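Local structure of cellulose-binding protein (Saccharophagus degradans, 2YHG) at residues 215-218 with 219-222; 235-238 with 239-243; 193-196 with 197-201; 287-290 with 291-294; 377-380 with 381-384. The protein is of unproven activity but probably acts in carbohydrate metabolism, this fragment joining a nucleoside hydrolase-like domain to a smaller C-terminal domain. One frame throughout, in Å; residues are numbered along the deposited sequence.

Contact 1 of 5, residues 215-218 with 219-222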
loop_
_atom_site.group_PDB
_atom_site.type_symbol
_atom_site.label_atom_id
_atom_site.label_comp_id
_atom_site.label_asym_id
_atom_site.label_seq_id
_atom_site.Cartn_x
_atom_site.Cartn_y
_atom_site.Cartn_z
ATOM N N PRO A 215 -15.339 -4.536 3.658
ATOM C CA PRO A 215 -16.147 -5.560 4.315
ATOM C C PRO A 215 -17.335 -4.941 5.017
ATOM O O PRO A 215 -17.414 -3.727 5.198
ATOM C CB PRO A 215 -15.182 -6.150 5.309
ATOM C CG PRO A 215 -14.433 -4.942 5.784
ATOM C CD PRO A 215 -14.271 -4.051 4.542
ATOM N N SER A 216 -18.232 -5.811 5.470
ATOM C CA SER A 216 -19.462 -5.384 6.124
ATOM C C SER A 216 -19.203 -4.953 7.553
ATOM O O SER A 216 -18.237 -5.326 8.192
ATOM C CB SER A 216 -20.503 -6.510 6.120
ATOM O OG SER A 216 -20.072 -7.505 7.000
ATOM N N ASP A 217 -20.165 -4.223 8.093
ATOM C CA ASP A 217 -20.132 -3.810 9.491
ATOM C C ASP A 217 -20.149 -5.019 10.414
ATOM O O ASP A 217 -19.513 -4.995 11.462
ATOM C CB ASP A 217 -21.287 -2.895 9.823
ATOM C CG ASP A 217 -21.213 -1.530 9.144
ATOM O OD1 ASP A 217 -20.109 -1.069 8.726
ATOM O OD2 ASP A 217 -22.297 -0.903 9.042
ATOM N N SER A 218 -20.855 -6.086 10.063
ATOM C CA SER A 218 -20.884 -7.323 10.853
ATOM C C SER A 218 -19.559 -8.050 10.866
ATOM O O SER A 218 -19.135 -8.563 11.893
ATOM C CB SER A 218 -21.928 -8.274 10.291
ATOM O OG SER A 218 -21.892 -9.490 11.013
ATOM N N TYR A 219 -18.887 -8.108 9.713
ATOM C CA TYR A 219 -17.520 -8.637 9.658
ATOM C C TYR A 219 -16.659 -7.895 10.667
ATOM O O TYR A 219 -15.871 -8.463 11.402
ATOM C CB TYR A 219 -16.973 -8.501 8.237
ATOM C CG TYR A 219 -15.464 -8.609 8.134
ATOM C CD1 TYR A 219 -14.675 -7.506 8.380
ATOM C CD2 TYR A 219 -14.843 -9.778 7.733
ATOM C CE1 TYR A 219 -13.313 -7.533 8.201
ATOM C CE2 TYR A 219 -13.439 -9.838 7.584
ATOM C CZ TYR A 219 -12.675 -8.708 7.814
ATOM O OH TYR A 219 -11.309 -8.656 7.609
ATOM N N LEU A 220 -16.756 -6.576 10.667
ATOM C CA LEU A 220 -15.905 -5.784 11.539
ATOM C C LEU A 220 -16.224 -6.119 13.003
ATOM O O LEU A 220 -15.329 -6.307 13.816
ATOM C CB LEU A 220 -16.091 -4.282 11.280
ATOM C CG LEU A 220 -15.632 -3.827 9.882
ATOM C CD1 LEU A 220 -16.059 -2.381 9.654
ATOM C CD2 LEU A 220 -14.142 -4.017 9.716
ATOM N N ASP A 221 -17.502 -6.164 13.349
ATOM C CA ASP A 221 -17.884 -6.438 14.718
ATOM C C ASP A 221 -17.390 -7.813 15.176
ATOM O O ASP A 221 -16.877 -7.947 16.280
ATOM C CB ASP A 221 -19.405 -6.352 14.813
ATOM C CG ASP A 221 -19.921 -6.477 16.226
ATOM O OD1 ASP A 221 -19.493 -5.718 17.104
ATOM O OD2 ASP A 221 -20.910 -7.202 16.388
ATOM N N ASN A 222 -17.573 -8.819 14.326
ATOM C CA ASN A 222 -17.259 -10.179 14.718
ATOM C C ASN A 222 -15.791 -10.539 14.652
ATOM O O ASN A 222 -15.302 -11.267 15.516
ATOM C CB ASN A 222 -18.081 -11.161 13.909
ATOM C CG ASN A 222 -19.556 -11.089 14.242
ATOM O OD1 ASN A 222 -20.384 -10.955 13.362
ATOM N ND2 ASN A 222 -19.888 -11.271 15.511
#
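Pro-215 and Tyr-219 form the tight side of this helix start, the proline ring packed obliquely against the aromatic ring. Pro-215 CB stands over one face of the tyrosine, 3.8 Å from the ring centroid and 29° off its normal, which makes a CH-pi contact; the closest carbon pair is Pro-215 CB with Tyr-219 CD1 at 3.4 Å. The ring is carried back over the proline because Tyr-219 CG points opposite the amide nitrogen (chi1 162°). Pro-215 CG also meets Leu-220 CD2, at 4.0 Å, and the same leucine methyl lies in the plane of the tyrosine ring, at its edge. Between these residues Ser-216 is the N-cap. Its OG accepts a nearly straight bond from Tyr-219 N (3.0 Å, 168° at the hydrogen), satisfying an amide of the first turn, while Ser-216 O takes Leu-220 N at 3.1 Å and starts the i to i+4 bonding of the helix. Asp-217 O and Ser-218 O continue it with Asp-221 N and Asn-222 N.

The other side of the turn is loose by comparison. The side chains of Ser-218, Asp-221 and Asn-222 are exposed there, and both Ser-218 and Asn-222 were modelled in two conformers. Asp-217 also lies at the surface, but its carboxylate is held by a salt bridge to Arg-237. The packed side faces helix 308-323: Pro-215 and Tyr-219 lie against His-312, whose carbonyl binds Tyr-219 OH, and Tyr-219 also reaches Phe-315. Leu-220 instead packs on Tyr-234 and Thr-241 in the loop between helices 228-232 and 246-249.

Contact 2 of 5, residues 235-238 with 239-243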
loop_
_atom_site.group_PDB
_atom_site.type_symbol
_atom_site.label_atom_id
_atom_site.label_comp_id
_atom_site.label_asym_id
_atom_site.label_seq_id
_atom_site.Cartn_x
_atom_site.Cartn_y
_atom_site.Cartn_z
ATOM N N PRO A 235 -12.906 1.868 15.448
ATOM C CA PRO A 235 -14.266 2.389 15.627
ATOM C C PRO A 235 -15.199 1.914 14.516
ATOM O O PRO A 235 -14.731 1.486 13.454
ATOM C CB PRO A 235 -14.067 3.889 15.527
ATOM C CG PRO A 235 -12.889 4.031 14.571
ATOM C CD PRO A 235 -11.983 2.910 14.965
ATOM N N ASN A 236 -16.498 2.030 14.751
ATOM C CA ASN A 236 -17.470 1.799 13.708
ATOM C C ASN A 236 -17.306 2.814 12.580
ATOM O O ASN A 236 -16.876 3.952 12.766
ATOM C CB ASN A 236 -18.880 1.930 14.277
ATOM C CG ASN A 236 -19.294 0.757 15.104
ATOM O OD1 ASN A 236 -18.673 -0.299 15.095
ATOM N ND2 ASN A 236 -20.414 0.908 15.780
ATOM N N ARG A 237 -17.719 2.368 11.402
ATOM C CA ARG A 237 -17.910 3.219 10.247
ATOM C C ARG A 237 -18.901 4.349 10.503
ATOM O O ARG A 237 -19.946 4.147 11.094
ATOM C CB ARG A 237 -18.465 2.332 9.131
ATOM C CG ARG A 237 -18.714 3.024 7.828
ATOM C CD ARG A 237 -19.318 2.074 6.839
ATOM N NE ARG A 237 -20.591 1.504 7.275
ATOM C CZ ARG A 237 -21.731 2.181 7.308
ATOM N NH1 ARG A 237 -21.837 3.369 6.699
ATOM N NH2 ARG A 237 -22.801 1.635 7.854
ATOM N N ARG A 238 -18.541 5.554 10.068
ATOM C CA ARG A 238 -19.430 6.725 10.032
ATOM C C ARG A 238 -20.019 6.917 8.640
ATOM O O ARG A 238 -21.238 7.137 8.485
ATOM C CB ARG A 238 -18.674 8.003 10.425
ATOM C CG ARG A 238 -19.563 9.249 10.495
ATOM C CD ARG A 238 -18.799 10.480 10.864
ATOM N NE ARG A 238 -18.209 10.425 12.194
ATOM C CZ ARG A 238 -17.379 11.338 12.704
ATOM N NH1 ARG A 238 -17.046 12.373 11.978
ATOM N NH2 ARG A 238 -16.826 11.157 13.880
ATOM N N TYR A 239 -19.152 6.891 7.626
ATOM C CA TYR A 239 -19.499 7.051 6.230
ATOM C C TYR A 239 -19.028 5.828 5.469
ATOM O O TYR A 239 -19.809 4.915 5.235
ATOM C CB TYR A 239 -18.919 8.339 5.677
ATOM C CG TYR A 239 -19.266 8.593 4.277
ATOM C CD1 TYR A 239 -20.575 8.834 3.893
ATOM C CD2 TYR A 239 -18.274 8.644 3.317
ATOM C CE1 TYR A 239 -20.894 9.106 2.555
ATOM C CE2 TYR A 239 -18.573 8.938 1.996
ATOM C CZ TYR A 239 -19.888 9.100 1.612
ATOM O OH TYR A 239 -20.173 9.401 0.298
ATOM N N ALA A 240 -17.736 5.751 5.159
ATOM C CA ALA A 240 -17.118 4.584 4.543
ATOM C C ALA A 240 -16.117 3.967 5.497
ATOM O O ALA A 240 -15.451 4.680 6.275
ATOM C CB ALA A 240 -16.403 4.952 3.229
ATOM N N THR A 241 -15.937 2.660 5.398
ATOM C CA THR A 241 -14.925 1.960 6.156
ATOM C C THR A 241 -13.571 2.124 5.447
ATOM O O THR A 241 -13.462 1.881 4.249
ATOM C CB THR A 241 -15.279 0.500 6.305
ATOM O OG1 THR A 241 -16.365 0.449 7.230
ATOM C CG2 THR A 241 -14.168 -0.356 6.813
ATOM N N GLU A 242 -12.559 2.571 6.184
ATOM C CA GLU A 242 -11.158 2.497 5.734
ATOM C C GLU A 242 -10.987 3.029 4.299
ATOM O O GLU A 242 -10.259 2.454 3.489
ATOM C CB GLU A 242 -10.625 1.061 5.840
ATOM C CG GLU A 242 -10.443 0.645 7.271
ATOM C CD GLU A 242 -9.734 -0.651 7.409
ATOM O OE1 GLU A 242 -8.588 -0.762 6.874
ATOM O OE2 GLU A 242 -10.296 -1.639 7.979
ATOM N N GLY A 243 -11.481 4.230 4.014
ATOM C CA GLY A 243 -11.261 4.814 2.706
ATOM C C GLY A 243 -9.786 5.027 2.364
ATOM O O GLY A 243 -9.437 5.034 1.184
HETATM O O HOH W 1 -16.415 6.255 8.264
#
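Without any regular helix or strand, the backbone doubles back here, bringing CA of Arg-237 within 5.2 Å of CA of Thr-241. Arg-237 fills the inside of the bend. Its aliphatic chain leaves extended and then turns at chi3 (60°), which swings the guanidinium back over the chain toward Tyr-239. There NH1 gives a hydrogen bond to Tyr-239 O, 2.9 Å long and 165° at the hydrogen. The acceptor lies almost exactly in the guanidinium plane, whereas NH1 is tilted out of the plane of the carbonyl it meets. The methylenes do the remaining packing: Arg-237 CD lies 3.4 Å from Thr-241 OG1, and the two side chains cross at about a right angle.

A water bridges the bend. It accepts from Arg-238 N at 2.9 Å and sits 2.7 Å from Ala-240 O, placed to donate to it, so that a solvent molecule links two backbone groups that do not meet directly. Tyr-239 directs its ring outward from the turn, and the end of Arg-238 likewise leads away in the modelled conformer, touching Asp-40 and Pro-41.

All three nitrogens of the Arg-237 guanidinium are engaged: NH1 binds the carbonyl, NH2 forms a salt bridge with Asp-217 at the start of helix 217-225, and NE is also hydrogen-bonded. The group is thereby restrained in rotation, and its positive charge is probably partly offset by Asp-217.

Contact 3 of 5, residues 193-196 with 197-201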
loop_
_atom_site.group_PDB
_atom_site.type_symbol
_atom_site.label_atom_id
_atom_site.label_comp_id
_atom_site.label_asym_id
_atom_site.label_seq_id
_atom_site.Cartn_x
_atom_site.Cartn_y
_atom_site.Cartn_z
ATOM N N THR A 193 -1.808 18.807 -5.140
ATOM C CA THR A 193 -1.874 19.331 -6.507
ATOM C C THR A 193 -0.640 20.181 -6.816
ATOM O O THR A 193 -0.062 20.061 -7.905
ATOM C CB THR A 193 -3.171 20.107 -6.730
ATOM O OG1 THR A 193 -4.234 19.377 -6.090
ATOM C CG2 THR A 193 -3.415 20.262 -8.194
ATOM N N TRP A 194 -0.226 21.009 -5.861
ATOM C CA TRP A 194 0.989 21.796 -6.013
ATOM C C TRP A 194 2.193 20.886 -6.293
ATOM O O TRP A 194 3.017 21.166 -7.172
ATOM C CB TRP A 194 1.224 22.634 -4.768
ATOM C CG TRP A 194 2.462 23.463 -4.812
ATOM C CD1 TRP A 194 2.602 24.731 -5.325
ATOM C CD2 TRP A 194 3.721 23.118 -4.259
ATOM N NE1 TRP A 194 3.888 25.173 -5.170
ATOM C CE2 TRP A 194 4.602 24.207 -4.510
ATOM C CE3 TRP A 194 4.181 22.051 -3.493
ATOM C CZ2 TRP A 194 5.924 24.208 -4.078
ATOM C CZ3 TRP A 194 5.489 22.077 -3.022
ATOM C CH2 TRP A 194 6.351 23.144 -3.331
ATOM N N LEU A 195 2.270 19.754 -5.573
ATOM C CA LEU A 195 3.345 18.806 -5.822
ATOM C C LEU A 195 3.311 18.237 -7.221
ATOM O O LEU A 195 4.340 18.184 -7.920
ATOM C CB LEU A 195 3.299 17.646 -4.815
ATOM C CG LEU A 195 3.798 17.950 -3.397
ATOM C CD1 LEU A 195 3.374 16.862 -2.434
ATOM C CD2 LEU A 195 5.310 18.118 -3.393
ATOM N N ALA A 196 2.151 17.759 -7.659
ATOM C CA ALA A 196 2.045 17.119 -8.977
ATOM C C ALA A 196 2.364 18.108 -10.091
ATOM O O ALA A 196 2.986 17.735 -11.080
ATOM C CB ALA A 196 0.658 16.529 -9.148
ATOM N N LYS A 197 1.940 19.352 -9.927
ATOM C CA LYS A 197 2.189 20.378 -10.934
ATOM C C LYS A 197 3.665 20.757 -10.970
ATOM O O LYS A 197 4.242 20.945 -12.058
ATOM C CB LYS A 197 1.322 21.606 -10.618
ATOM C CG LYS A 197 1.560 22.826 -11.495
ATOM C CD LYS A 197 1.331 22.543 -12.957
ATOM C CE LYS A 197 1.195 23.842 -13.748
ATOM N NZ LYS A 197 0.961 23.566 -15.168
ATOM N N ASN A 198 4.252 20.997 -9.803
ATOM C CA ASN A 198 5.587 21.564 -9.763
ATOM C C ASN A 198 6.685 20.537 -9.920
ATOM O O ASN A 198 7.824 20.900 -10.251
ATOM C CB ASN A 198 5.781 22.363 -8.477
ATOM C CG ASN A 198 5.101 23.718 -8.556
ATOM O OD1 ASN A 198 5.716 24.646 -9.048
ATOM N ND2 ASN A 198 3.865 23.824 -8.152
ATOM N N PHE A 199 6.390 19.264 -9.648
ATOM C CA PHE A 199 7.385 18.221 -9.672
ATOM C C PHE A 199 6.875 17.080 -10.529
ATOM O O PHE A 199 6.487 16.025 -10.023
ATOM C CB PHE A 199 7.749 17.769 -8.251
ATOM C CG PHE A 199 8.161 18.917 -7.383
ATOM C CD1 PHE A 199 9.437 19.461 -7.432
ATOM C CD2 PHE A 199 7.232 19.569 -6.605
ATOM C CE1 PHE A 199 9.741 20.644 -6.694
ATOM C CE2 PHE A 199 7.526 20.728 -5.928
ATOM C CZ PHE A 199 8.776 21.244 -5.960
ATOM N N PRO A 200 6.816 17.287 -11.852
ATOM C CA PRO A 200 6.215 16.276 -12.711
ATOM C C PRO A 200 6.986 14.955 -12.738
ATOM O O PRO A 200 6.434 13.954 -13.168
ATOM C CB PRO A 200 6.203 16.936 -14.094
ATOM C CG PRO A 200 7.227 18.004 -14.011
ATOM C CD PRO A 200 7.175 18.493 -12.619
ATOM N N ASN A 201 8.239 14.934 -12.300
ATOM C CA ASN A 201 8.952 13.665 -12.217
ATOM C C ASN A 201 8.690 12.885 -10.951
ATOM O O ASN A 201 9.172 11.766 -10.809
ATOM C CB ASN A 201 10.467 13.846 -12.369
ATOM C CG ASN A 201 10.871 14.425 -13.713
ATOM O OD1 ASN A 201 10.164 14.052 -14.777
ATOM N ND2 ASN A 201 11.835 15.194 -13.781
#
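Trp-194 O is gripped twice by a single residue, Asn-198. The backbone N binds it at 2.9 Å as the ordinary i to i+4 helical bond, and the side-chain ND2 adds a second, nearly straight bond of 3.0 Å. The two donors come from opposite faces of the carbonyl plane, and the oxygen itself lies in the plane of the Asn-198 amide. This bond folds the amide over the indole. ND2 stands 3.1 Å above the Trp-194 ring, displaced toward its rim on the five-membered side, and is 3.2 Å from CD1; amide and indole planes are inclined by 38°. With CG anti to the backbone N (chi1 179°), Trp-194 carries its indole outward from the helix, where Asn-198 and Phe-199, four and five residues on, reach one face of it.

Phe-199, the first residue to leave helical geometry, directs an edge at the six-membered ring in a T-shaped pair, with centroids 5.4 Å apart and planes at 71°; the closest atoms are Phe-199 CE2 and Trp-194 CH2 at 3.7 Å. Phe-199 N still bonds to Leu-195 O, and its CD2 packs against Leu-195 CD2.

This is the C-terminal end of helix 190-198 in a beta-alpha-beta unit of the parallel sheet. Leu-195 and Phe-199 also pack on helix 155-167, and Phe-199 reaches helix 170-178. Chemically, the asparagine gives the last turn an extra donor, and the double grip on Trp-194 O fixes the rotation of the amide and holds it over the indole.

Contact 4 of 5, residues 287-290 with 291-294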
loop_
_atom_site.group_PDB
_atom_site.type_symbol
_atom_site.label_atom_id
_atom_site.label_comp_id
_atom_site.label_asym_id
_atom_site.label_seq_id
_atom_site.Cartn_x
_atom_site.Cartn_y
_atom_site.Cartn_z
ATOM N N GLU A 287 -9.998 24.644 -6.036
ATOM C CA GLU A 287 -8.594 24.857 -5.699
ATOM C C GLU A 287 -7.657 24.171 -6.675
ATOM O O GLU A 287 -6.561 24.677 -6.906
ATOM C CB GLU A 287 -8.315 24.402 -4.291
ATOM C CG GLU A 287 -9.073 25.198 -3.240
ATOM C CD GLU A 287 -8.856 24.729 -1.840
ATOM O OE1 GLU A 287 -7.896 23.980 -1.566
ATOM O OE2 GLU A 287 -9.654 25.121 -0.962
ATOM N N ASP A 288 -8.027 23.014 -7.209
ATOM C CA ASP A 288 -7.129 22.313 -8.123
ATOM C C ASP A 288 -6.916 23.108 -9.424
ATOM O O ASP A 288 -5.827 23.046 -10.003
ATOM C CB ASP A 288 -7.729 20.966 -8.561
ATOM C CG ASP A 288 -7.754 19.872 -7.480
ATOM O OD1 ASP A 288 -6.677 19.428 -7.035
ATOM O OD2 ASP A 288 -8.881 19.435 -7.156
ATOM N N ALA A 289 -7.948 23.783 -9.908
ATOM C CA ALA A 289 -7.954 24.309 -11.253
ATOM C C ALA A 289 -6.850 25.325 -11.487
ATOM O O ALA A 289 -6.401 25.503 -12.639
ATOM C CB ALA A 289 -9.310 24.931 -11.591
ATOM N N VAL A 290 -6.413 26.020 -10.445
ATOM C CA VAL A 290 -5.367 27.018 -10.620
ATOM C C VAL A 290 -4.043 26.389 -11.055
ATOM O O VAL A 290 -3.197 27.095 -11.606
ATOM C CB VAL A 290 -5.177 27.900 -9.383
ATOM C CG1 VAL A 290 -6.489 28.569 -8.998
ATOM C CG2 VAL A 290 -4.528 27.122 -8.226
ATOM N N TYR A 291 -3.884 25.082 -10.837
ATOM C CA TYR A 291 -2.696 24.357 -11.213
ATOM C C TYR A 291 -2.767 23.755 -12.602
ATOM O O TYR A 291 -1.822 23.119 -13.049
ATOM C CB TYR A 291 -2.427 23.254 -10.191
ATOM C CG TYR A 291 -2.125 23.795 -8.822
ATOM C CD1 TYR A 291 -0.916 24.378 -8.555
ATOM C CD2 TYR A 291 -3.073 23.769 -7.817
ATOM C CE1 TYR A 291 -0.642 24.913 -7.302
ATOM C CE2 TYR A 291 -2.814 24.298 -6.556
ATOM C CZ TYR A 291 -1.585 24.877 -6.321
ATOM O OH TYR A 291 -1.283 25.442 -5.099
ATOM N N ASP A 292 -3.882 23.934 -13.305
ATOM C CA ASP A 292 -3.982 23.263 -14.621
ATOM C C ASP A 292 -2.868 23.798 -15.549
ATOM O O ASP A 292 -2.532 24.978 -15.491
ATOM C CB ASP A 292 -5.330 23.561 -15.273
ATOM C CG ASP A 292 -6.513 22.840 -14.612
ATOM O OD1 ASP A 292 -6.290 21.894 -13.769
ATOM O OD2 ASP A 292 -7.666 23.178 -14.933
ATOM N N THR A 293 -2.324 22.957 -16.453
ATOM C CA THR A 293 -2.592 21.521 -16.518
ATOM C C THR A 293 -1.604 20.772 -15.625
ATOM O O THR A 293 -0.425 21.071 -15.610
ATOM C CB THR A 293 -2.382 21.002 -17.972
ATOM O OG1 THR A 293 -3.051 21.910 -18.866
ATOM C CG2 THR A 293 -2.886 19.587 -18.129
ATOM N N TYR A 294 -2.134 19.786 -14.886
ATOM C CA TYR A 294 -1.321 18.890 -14.091
ATOM C C TYR A 294 -1.778 17.471 -14.319
ATOM O O TYR A 294 -2.936 17.234 -14.652
ATOM C CB TYR A 294 -1.351 19.241 -12.589
ATOM C CG TYR A 294 -2.700 19.094 -11.958
ATOM C CD1 TYR A 294 -3.608 20.142 -11.954
ATOM C CD2 TYR A 294 -3.105 17.884 -11.416
ATOM C CE1 TYR A 294 -4.862 19.997 -11.423
ATOM C CE2 TYR A 294 -4.403 17.711 -10.913
ATOM C CZ TYR A 294 -5.274 18.770 -10.958
ATOM O OH TYR A 294 -6.584 18.645 -10.532
HETATM O O HOH W 2 -8.046 25.841 -15.042
HETATM O O HOH W 3 -1.589 26.876 -13.831
#
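The ring of Tyr-291 carries Val-290 CG2 over one face and has Asp-288 O near its plane at an edge. A short 3-10 turn takes in Ala-289 to Tyr-291, in the loop before strand 295-298. The valine methyl lies 3.9 Å from the ring centroid, 23° off the normal and nearer the rim, a CH-pi contact between neighbouring side chains that run alongside each other; Tyr-291 CG, opposite its own carbonyl carbon (chi1 -64°), sets the ring beside that methyl. Tyr-294 approaches Asp-288 differently: its OH comes 3.3 Å from Asp-288 CB, with carboxylate and ring planes 34° apart. The polar end of Tyr-294 is bound by Val-278 O and Arg-279, while Asp-288 is held by Thr-193, Arg-206 and Gly-280 N. Both tyrosines pack on Thr-193 and Lys-197, laying the loop against helix 190-198.

Two i to i+3 bonds define the turn. Tyr-291 N binds Asp-288 O at 2.9 Å and Asp-292 N binds Ala-289 O at 3.0 Å. Asp-292 leads into a cis peptide before Thr-293, and its carboxylate forms a salt bridge with Arg-279. One water joins Ala-289 O to Asp-292 OD2; a second donates to Val-290 O at 2.8 Å and to Asp-292 O at 2.7 Å.

Contact 5 of 5, residues 377-380 with 381-384. With MG (magnesium ion), chain E; EDO (1,2-ethanediol), chain K.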
loop_
_atom_site.group_PDB
_atom_site.type_symbol
_atom_site.label_atom_id
_atom_site.label_comp_id
_atom_site.label_asym_id
_atom_site.label_seq_id
_atom_site.Cartn_x
_atom_site.Cartn_y
_atom_site.Cartn_z
ATOM N N SER A 377 -2.852 -17.376 -13.464
ATOM C CA SER A 377 -3.658 -16.547 -14.315
ATOM C C SER A 377 -2.818 -15.599 -15.149
ATOM O O SER A 377 -1.690 -15.258 -14.795
ATOM C CB SER A 377 -4.673 -15.752 -13.475
ATOM O OG SER A 377 -3.996 -14.907 -12.582
ATOM N N HIS A 378 -3.343 -15.217 -16.305
ATOM C CA HIS A 378 -2.759 -14.171 -17.126
ATOM C C HIS A 378 -3.331 -12.820 -16.727
ATOM O O HIS A 378 -4.542 -12.567 -16.907
ATOM C CB HIS A 378 -3.069 -14.432 -18.610
ATOM C CG HIS A 378 -2.558 -13.347 -19.488
ATOM N ND1 HIS A 378 -3.212 -12.933 -20.624
ATOM C CD2 HIS A 378 -1.453 -12.568 -19.385
ATOM C CE1 HIS A 378 -2.566 -11.905 -21.139
ATOM N NE2 HIS A 378 -1.497 -11.649 -20.398
ATOM N N TYR A 379 -2.496 -11.948 -16.187
ATOM C CA TYR A 379 -2.962 -10.613 -15.739
ATOM C C TYR A 379 -2.834 -9.646 -16.898
ATOM O O TYR A 379 -2.002 -8.737 -16.948
ATOM C CB TYR A 379 -2.139 -10.193 -14.522
ATOM C CG TYR A 379 -2.780 -9.113 -13.667
ATOM C CD1 TYR A 379 -3.889 -8.383 -14.077
ATOM C CD2 TYR A 379 -2.276 -8.835 -12.430
ATOM C CE1 TYR A 379 -4.461 -7.434 -13.267
ATOM C CE2 TYR A 379 -2.847 -7.908 -11.597
ATOM C CZ TYR A 379 -3.937 -7.188 -12.024
ATOM O OH TYR A 379 -4.471 -6.245 -11.179
ATOM N N GLY A 380 -3.707 -9.851 -17.886
ATOM C CA GLY A 380 -3.616 -9.123 -19.147
ATOM C C GLY A 380 -3.878 -7.627 -19.053
ATOM O O GLY A 380 -3.381 -6.854 -19.842
ATOM N N GLU A 381 -4.583 -7.204 -18.016
ATOM C CA GLU A 381 -4.816 -5.775 -17.791
ATOM C C GLU A 381 -3.494 -5.055 -17.524
ATOM O O GLU A 381 -3.408 -3.846 -17.743
ATOM C CB GLU A 381 -5.749 -5.554 -16.607
ATOM C CG GLU A 381 -7.136 -6.092 -16.795
ATOM C CD GLU A 381 -7.313 -7.444 -16.112
ATOM O OE1 GLU A 381 -6.412 -8.307 -16.193
ATOM O OE2 GLU A 381 -8.400 -7.668 -15.568
ATOM N N ALA A 382 -2.520 -5.754 -16.955
ATOM C CA ALA A 382 -1.312 -5.145 -16.455
ATOM C C ALA A 382 -0.159 -5.160 -17.462
ATOM O O ALA A 382 0.811 -4.423 -17.297
ATOM C CB ALA A 382 -0.863 -5.852 -15.194
ATOM N N ASP A 383 -0.237 -5.992 -18.489
ATOM C CA ASP A 383 0.906 -6.210 -19.358
ATOM C C ASP A 383 0.725 -5.542 -20.722
ATOM O O ASP A 383 -0.358 -5.079 -21.085
ATOM C CB ASP A 383 1.277 -7.704 -19.451
ATOM C CG ASP A 383 0.215 -8.575 -20.058
ATOM O OD1 ASP A 383 -0.688 -8.097 -20.754
ATOM O OD2 ASP A 383 0.295 -9.805 -19.821
ATOM N N SER A 384 1.810 -5.449 -21.486
ATOM C CA SER A 384 1.756 -4.717 -22.745
ATOM C C SER A 384 1.292 -5.579 -23.894
ATOM O O SER A 384 0.862 -5.053 -24.921
ATOM C CB SER A 384 3.077 -4.073 -23.053
ATOM O OG SER A 384 4.092 -5.051 -23.286
HETATM MG MG MG E . -2.174 -6.907 -21.849
HETATM C C1 EDO K . -5.583 -12.405 -10.997
HETATM O O1 EDO K . -6.987 -12.490 -11.263
HETATM C C2 EDO K . -4.829 -11.562 -12.014
HETATM O O2 EDO K . -4.856 -12.204 -13.280
HETATM O O HOH W 4 -3.444 -5.188 -22.767
#
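His-378 and Asp-383 meet across a magnesium-binding turn that leaves the end of strand 372-378 in the C-terminal domain. Ser-377, still in the strand, shares a 2.9 Å hydrogen bond between its OG and O2 of a 1,2-ethanediol, probably from the crystallisation liquor. His-378 follows with its imidazole turned to the loop: NE2 donates to Asp-383 OD2 at 2.6 Å, a short though bent bond (146° at the hydrogen). The histidine meets the syn lone pair of OD2; OD2 also accepts from His-413 N on strand 411-420.

Tyr-379 is the centre of an inverse gamma turn, and its ring is sandwiched. Ala-382 CB stands over one face, 4.1 Å from the centroid, and C2 of the diol covers the other. At the ring edge lies Glu-381 OE1, 3.3 Å from Tyr-379 CD1, the two planes nearly perpendicular at 82°; the other carboxylate oxygen forms a salt bridge with Arg-306. Tyr-379 O takes Ala-382 N at 3.0 Å and closes the next turn, 379-382.

Gly-380 packs its CA over a face of the His-378 ring and offers its carbonyl to the metal. Asp-383 CG sits between its backbone N and carbonyl carbon (chi1 63°), turning OD1 to the magnesium and OD2 to the histidine, which would fix the carboxylate's rotation. The magnesium is bound by Gly-380 O at 2.3 Å, Asp-383 OD1 at 2.2 Å, a water, and Tyr-385 O.

The five contacts form two touching pairs and one outlier. Contacts 1 and 2, with centres 11 Å apart, are joined by the salt bridge of Asp-217 OD2 with Arg-237 NH2 (2.8 Å), and lie near bound metals: Asp-221 is about 9 Å from a magnesium ion and Ala-240 about 10 Å from a calcium ion, side chain to ion. Contacts 3 and 4, centres 10 Å apart, meet through Thr-193 OG1 and Asp-288 OD1 (2.6 Å) and through Lys-197 NZ and Thr-293 O, both probable hydrogen bonds, away from the bound metals of the other contacts. Contact 5 holds its own magnesium ion in the C-terminal domain; its nearest atoms are at least about 17 Å from every other contact.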